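Local coordinates for uncharacterized protein (Pseudomonas protegens, PDB 4KT3) that acts as a type VI secretion effector, a peptidoglycan glycoside hydrolase, captured here in complex with its immunity protein, at residues A[38-43]-A[64-69]. Numbering follows the deposited sequence.
Sequences VTFVSK and GLAAQE
The carbonyl O of Ala66 accepts a hydrogen bond from the hydroxyl of Ser70, one turn further along helix 59-70, while the methyl of the same alanine meets the ring of Phe40. Phe40 is the one residue of 38-43 that reaches across to 64-69. Its CG stands anti to the backbone N (chi1 176°), which carries the phenyl ring out from helix 35-54 and brings the CE2–CZ side of the ring against the other helix. Ala66 CB lies at the ring edge, in the ring plane, 3.9 Å from Phe40 CZ. Ala67 is approached obliquely: Phe40 CE2 comes 3.7 Å from Ala67 CA and 3.9 Å from Ala67 CB, so backbone and methyl share the contact. The CB of Ala66 is directed toward helix 35-54, that of Ala67 to its flank. The small alanine side chains are consistent with the ring's close approach to the backbone, where Phe40 CE2 sits 3.8 Å from Ala67 N. Phe40 and Ala67 are also the facing pair, their CA atoms 7.8 Å apart. This helix-helix packing lies in the largely helical core of a glucosaminidase domain of the lysozyme clan, and is van der Waals packing without polar bonds between the segments, burying 111 Å² in total. Around the ring, Tyr44 meets Phe40 with its plane turned by about 65°, and Leu63 and Phe114 add apolar contacts; Phe114, from helix 114-129, touches Ala66 as well. Further along 64-69, Gln68 NE2 donates to the carbonyl of Tyr79 of the lipoprotein chain, and Glu69 packs on that same tyrosine.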
loop_
_atom_site.group_PDB
_atom_site.type_symbol
_atom_site.label_atom_id
_atom_site.label_comp_id
_atom_site.label_asym_id
_atom_site.label_seq_id
_atom_site.Cartn_x
_atom_site.Cartn_y
_atom_site.Cartn_z
ATOM N N VAL A 38 11.682 -4.508 -0.868
ATOM C CA VAL A 38 12.579 -5.657 -0.980
ATOM C C VAL A 38 12.666 -6.387 0.357
ATOM O O VAL A 38 12.650 -7.607 0.411
ATOM C CB VAL A 38 13.999 -5.224 -1.461
ATOM C CG1 VAL A 38 15.009 -6.369 -1.317
ATOM C CG2 VAL A 38 13.943 -4.753 -2.911
ATOM N N THR A 39 12.744 -5.628 1.442
ATOM C CA THR A 39 12.823 -6.213 2.776
ATOM C C THR A 39 11.598 -7.116 3.041
ATOM O O THR A 39 11.726 -8.228 3.535
ATOM C CB THR A 39 12.940 -5.090 3.835
ATOM O OG1 THR A 39 14.182 -4.385 3.644
ATOM C CG2 THR A 39 12.895 -5.636 5.251
ATOM N N PHE A 40 10.422 -6.620 2.702
ATOM C CA PHE A 40 9.197 -7.378 2.891
ATOM C C PHE A 40 9.204 -8.663 2.072
ATOM O O PHE A 40 8.900 -9.769 2.577
ATOM C CB PHE A 40 7.998 -6.516 2.488
ATOM C CG PHE A 40 6.689 -7.247 2.551
ATOM C CD1 PHE A 40 6.072 -7.464 3.770
ATOM C CD2 PHE A 40 6.093 -7.725 1.399
ATOM C CE1 PHE A 40 4.848 -8.125 3.843
ATOM C CE2 PHE A 40 4.878 -8.402 1.459
ATOM C CZ PHE A 40 4.257 -8.602 2.687
ATOM N N VAL A 41 9.552 -8.542 0.801
ATOM C CA VAL A 41 9.536 -9.698 -0.084
ATOM C C VAL A 41 10.562 -10.744 0.383
ATOM O O VAL A 41 10.253 -11.941 0.476
ATOM C CB VAL A 41 9.758 -9.249 -1.537
ATOM C CG1 VAL A 41 10.056 -10.449 -2.447
ATOM C CG2 VAL A 41 8.534 -8.456 -2.017
ATOM N N SER A 42 11.767 -10.302 0.730
ATOM C CA SER A 42 12.792 -11.225 1.208
ATOM C C SER A 42 12.362 -11.906 2.498
ATOM O O SER A 42 12.649 -13.082 2.708
ATOM C CB SER A 42 14.103 -10.492 1.432
ATOM O OG SER A 42 14.633 -10.088 0.189
ATOM N N LYS A 43 11.653 -11.181 3.355
ATOM C CA LYS A 43 11.289 -11.719 4.657
ATOM C C LYS A 43 10.304 -12.870 4.545
ATOM O O LYS A 43 10.393 -13.835 5.288
ATOM C CB LYS A 43 10.670 -10.626 5.529
ATOM C CG LYS A 43 10.268 -11.100 6.931
ATOM C CD LYS A 43 9.986 -9.918 7.835
ATOM C CE LYS A 43 9.707 -10.359 9.243
ATOM N NZ LYS A 43 9.253 -9.227 10.094
ATOM N N GLY A 64 2.208 -11.044 -3.425
ATOM C CA GLY A 64 1.746 -9.786 -4.004
ATOM C C GLY A 64 0.481 -9.287 -3.329
ATOM O O GLY A 64 0.341 -8.089 -3.059
ATOM N N LEU A 65 -0.459 -10.192 -3.071
ATOM C CA LEU A 65 -1.663 -9.818 -2.341
ATOM C C LEU A 65 -1.297 -9.301 -0.948
ATOM O O LEU A 65 -1.811 -8.257 -0.525
ATOM C CB LEU A 65 -2.679 -10.956 -2.272
ATOM C CG LEU A 65 -3.966 -10.622 -1.504
ATOM C CD1 LEU A 65 -4.706 -9.429 -2.100
ATOM C CD2 LEU A 65 -4.874 -11.852 -1.455
ATOM N N ALA A 66 -0.393 -9.984 -0.250
ATOM C CA ALA A 66 0.027 -9.500 1.063
ATOM C C ALA A 66 0.680 -8.108 0.955
ATOM O O ALA A 66 0.475 -7.256 1.814
ATOM C CB ALA A 66 0.967 -10.482 1.718
ATOM N N ALA A 67 1.489 -7.887 -0.078
ATOM C CA ALA A 67 2.138 -6.581 -0.267
ATOM C C ALA A 67 1.103 -5.465 -0.454
ATOM O O ALA A 67 1.278 -4.355 0.045
ATOM C CB ALA A 67 3.083 -6.622 -1.455
ATOM N N GLN A 68 0.063 -5.754 -1.225
ATOM C CA GLN A 68 -1.055 -4.841 -1.437
ATOM C C GLN A 68 -1.803 -4.533 -0.134
ATOM O O GLN A 68 -2.109 -3.383 0.166
ATOM C CB GLN A 68 -2.010 -5.490 -2.450
ATOM C CG GLN A 68 -3.455 -4.994 -2.453
ATOM C CD GLN A 68 -3.623 -3.594 -3.020
ATOM O OE1 GLN A 68 -2.690 -2.787 -3.032
ATOM N NE2 GLN A 68 -4.839 -3.291 -3.478
ATOM N N GLU A 69 -2.124 -5.564 0.638
ATOM C CA GLU A 69 -2.951 -5.366 1.822
ATOM C C GLU A 69 -2.193 -4.703 2.959
ATOM O O GLU A 69 -2.784 -3.952 3.750
ATOM C CB GLU A 69 -3.514 -6.698 2.316
ATOM C CG GLU A 69 -4.417 -7.428 1.314
ATOM C CD GLU A 69 -5.642 -6.627 0.971
ATOM O OE1 GLU A 69 -6.456 -6.357 1.888
ATOM O OE2 GLU A 69 -5.780 -6.280 -0.215
#